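Local coordinates for protein cephalosporin acylase (PDB 2NLZ) that probably acts as an N-terminal nucleophile hydrolase of the gamma-glutamyltranspeptidase family, perhaps a cephalosporin acylase, at residues D[276-281]-D[308-313]. The protein carries 1 engineered substitution. Residues are numbered along the deposited sequence; the frame is centred on the assembly and turned at random.
Sequences ALEALN and FVDGMK
Glu-278 and Asp-310 meet carboxylate to carboxylate, and this one pair of acids makes the whole contact between the two helical segments. Glu-278 sends its CG anti to the backbone N (chi1 -176°) and stays extended to CD, a reach that carries OE1 and OE2 out to the shorter Asp-310 side chain, which it crosses at about a right angle. The two carboxylates nevertheless lie nearly coplanar, their planes 28° apart. Glu-278 OE2 sits 2.5 Å from Asp-310 OD2, while the other oxygen, Glu-278 OE1, lies 3.5 Å from Asp-310 CB. Asp-310 has other partners: OD2 takes a salt bridge from Arg-337 and a hydrogen bond with Tyr-333, and OD1 accepts from Gly-351 N. Both acids converge on helix 331-338, where Glu-278 also touches Tyr-333 and Arg-337, whose positive charge probably eases the closeness of the two acids. An alanine in place of Glu-278 is likely to leave a gap beside Asp-310 and to take away the side chain that touches Tyr-333 and Arg-337. The pair joins two helices consecutive in the chain, 274-283 and 294-314, in the Ntn-type fold of the gamma-glutamyltranspeptidase family. Elsewhere on the first, Leu-277 and Leu-280 pack on strand 250-259, and Ala-276 and Ala-279 lean on helix 444-457, which Phe-308 of helix 294-314 also touches.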
ATOM      1  N   ALA D 276     -22.018  19.145  14.101  1.00 27.14           N
ATOM      2  CA  ALA D 276     -21.300  19.298  12.837  1.00 24.56           C
ATOM      3  C   ALA D 276     -21.107  20.765  12.506  1.00 25.49           C
ATOM      4  O   ALA D 276     -19.994  21.205  12.245  1.00 29.81           O
ATOM      5  CB  ALA D 276     -22.052  18.604  11.711  1.00 26.45           C
ATOM      6  N   LEU D 277     -22.212  21.508  12.549  1.00 32.50           N
ATOM      7  CA  LEU D 277     -22.249  22.947  12.279  1.00 30.04           C
ATOM      8  C   LEU D 277     -21.294  23.786  13.145  1.00 30.38           C
ATOM      9  O   LEU D 277     -20.504  24.584  12.629  1.00 26.08           O
ATOM     10  CB  LEU D 277     -23.688  23.445  12.424  1.00 26.24           C
ATOM     11  CG  LEU D 277     -24.504  23.655  11.148  1.00 29.34           C
ATOM     12  CD1 LEU D 277     -24.090  22.739  10.043  1.00  7.35           C
ATOM     13  CD2 LEU D 277     -25.974  23.484  11.422  1.00 27.30           C
ATOM     14  N   GLU D 278     -21.365  23.594  14.457  1.00 26.41           N
ATOM     15  CA  GLU D 278     -20.480  24.280  15.387  1.00 30.12           C
ATOM     16  C   GLU D 278     -19.008  23.909  15.148  1.00 33.24           C
ATOM     17  O   GLU D 278     -18.136  24.787  15.106  1.00 33.38           O
ATOM     18  CB  GLU D 278     -20.888  23.977  16.831  1.00 31.50           C
ATOM     19  CG  GLU D 278     -20.069  24.724  17.870  1.00 18.52           C
ATOM     20  CD  GLU D 278     -20.383  24.286  19.284  1.00 34.87           C
ATOM     21  OE1 GLU D 278     -21.498  23.784  19.539  1.00 40.27           O
ATOM     22  OE2 GLU D 278     -19.504  24.439  20.146  1.00 28.69           O
ATOM     23  N   ALA D 279     -18.742  22.615  14.981  1.00 25.78           N
ATOM     24  CA  ALA D 279     -17.396  22.153  14.659  1.00 29.99           C
ATOM     25  C   ALA D 279     -16.873  22.827  13.392  1.00 30.99           C
ATOM     26  O   ALA D 279     -15.788  23.405  13.410  1.00 29.32           O
ATOM     27  CB  ALA D 279     -17.348  20.636  14.534  1.00 26.19           C
ATOM     28  N   LEU D 280     -17.652  22.786  12.312  1.00 25.53           N
ATOM     29  CA  LEU D 280     -17.254  23.477  11.080  1.00 31.87           C
ATOM     30  C   LEU D 280     -16.972  24.954  11.329  1.00 37.68           C
ATOM     31  O   LEU D 280     -16.057  25.528  10.722  1.00 33.71           O
ATOM     32  CB  LEU D 280     -18.296  23.332   9.960  1.00 30.07           C
ATOM     33  CG  LEU D 280     -18.139  22.246   8.885  1.00 28.83           C
ATOM     34  CD1 LEU D 280     -16.688  21.792   8.752  1.00 32.60           C
ATOM     35  CD2 LEU D 280     -19.041  21.057   9.161  1.00 33.77           C
ATOM     36  N   ASN D 281     -17.747  25.547  12.238  1.00 37.15           N
ATOM     37  CA  ASN D 281     -17.642  26.966  12.552  1.00 40.31           C
ATOM     38  C   ASN D 281     -16.371  27.307  13.332  1.00 38.29           C
ATOM     39  O   ASN D 281     -15.774  28.364  13.139  1.00 41.23           O
ATOM     40  CB  ASN D 281     -18.879  27.413  13.329  1.00 46.09           C
ATOM     41  CG  ASN D 281     -19.366  28.772  12.908  1.00 52.09           C
ATOM     42  OD1 ASN D 281     -19.228  29.169  11.741  1.00 46.37           O
ATOM     43  ND2 ASN D 281     -19.956  29.500  13.856  1.00 61.27           N
ATOM     44  N   PHE D 308     -18.674  18.748  20.230  1.00 28.14           N
ATOM     45  CA  PHE D 308     -19.445  17.575  20.605  1.00 33.05           C
ATOM     46  C   PHE D 308     -19.845  17.604  22.078  1.00 34.77           C
ATOM     47  O   PHE D 308     -20.951  17.183  22.433  1.00 37.34           O
ATOM     48  CB  PHE D 308     -18.697  16.283  20.268  1.00 31.48           C
ATOM     49  CG  PHE D 308     -19.574  15.208  19.686  1.00 29.59           C
ATOM     50  CD1 PHE D 308     -20.735  14.802  20.331  1.00 31.98           C
ATOM     51  CD2 PHE D 308     -19.229  14.591  18.489  1.00 37.45           C
ATOM     52  CE1 PHE D 308     -21.553  13.805  19.789  1.00 28.38           C
ATOM     53  CE2 PHE D 308     -20.036  13.586  17.934  1.00 36.93           C
ATOM     54  CZ  PHE D 308     -21.204  13.199  18.588  1.00 32.05           C
ATOM     55  N   VAL D 309     -18.956  18.110  22.929  1.00 35.27           N
ATOM     56  CA  VAL D 309     -19.265  18.196  24.355  1.00 36.62           C
ATOM     57  C   VAL D 309     -20.246  19.345  24.619  1.00 33.06           C
ATOM     58  O   VAL D 309     -20.997  19.332  25.603  1.00 35.27           O
ATOM     59  CB  VAL D 309     -18.005  18.289  25.233  1.00 34.85           C
ATOM     60  CG1 VAL D 309     -18.325  17.809  26.639  1.00 56.07           C
ATOM     61  CG2 VAL D 309     -16.928  17.408  24.677  1.00 33.09           C
ATOM     62  N   ASP D 310     -20.259  20.315  23.712  1.00 25.49           N
ATOM     63  CA  ASP D 310     -21.273  21.354  23.722  1.00 25.28           C
ATOM     64  C   ASP D 310     -22.609  20.790  23.337  1.00 30.82           C
ATOM     65  O   ASP D 310     -23.583  20.963  24.064  1.00 42.24           O
ATOM     66  CB  ASP D 310     -20.914  22.485  22.769  1.00 23.30           C
ATOM     67  CG  ASP D 310     -19.975  23.474  23.390  1.00 34.20           C
ATOM     68  OD1 ASP D 310     -19.831  23.452  24.632  1.00 37.76           O
ATOM     69  OD2 ASP D 310     -19.382  24.275  22.647  1.00 28.20           O
ATOM     70  N   GLY D 311     -22.652  20.107  22.199  1.00 31.65           N
ATOM     71  CA  GLY D 311     -23.886  19.490  21.708  1.00 33.17           C
ATOM     72  C   GLY D 311     -24.493  18.503  22.691  1.00 39.24           C
ATOM     73  O   GLY D 311     -25.712  18.430  22.828  1.00 40.77           O
ATOM     74  N   MET D 312     -23.637  17.756  23.390  1.00 36.35           N
ATOM     75  CA  MET D 312     -24.096  16.770  24.369  1.00 44.55           C
ATOM     76  C   MET D 312     -24.629  17.426  25.635  1.00 41.83           C
ATOM     77  O   MET D 312     -25.487  16.863  26.320  1.00 42.83           O
ATOM     78  CB  MET D 312     -22.984  15.776  24.704  1.00 45.96           C
ATOM     79  CG  MET D 312     -23.096  14.460  23.966  1.00 45.57           C
ATOM     80  SD  MET D 312     -21.464  13.745  23.748  1.00 59.82           S
ATOM     81  CE  MET D 312     -21.785  12.006  24.089  1.00 71.39           C
ATOM     82  N   LYS D 313     -24.117  18.616  25.934  1.00 43.86           N
ATOM     83  CA  LYS D 313     -24.541  19.371  27.103  1.00 46.04           C
ATOM     84  C   LYS D 313     -25.882  20.063  26.843  1.00 41.44           C
ATOM     85  O   LYS D 313     -26.791  20.003  27.675  1.00 43.19           O
ATOM     86  CB  LYS D 313     -23.459  20.396  27.490  1.00 55.41           C
ATOM     87  CG  LYS D 313     -23.808  21.335  28.651  1.00 60.62           C
ATOM     88  CD  LYS D 313     -23.563  20.703  30.026  1.00 80.54           C
ATOM     89  CE  LYS D 313     -24.011  21.624  31.174  1.00 75.57           C
ATOM     90  NZ  LYS D 313     -23.270  22.933  31.212  1.00 69.33           N
TER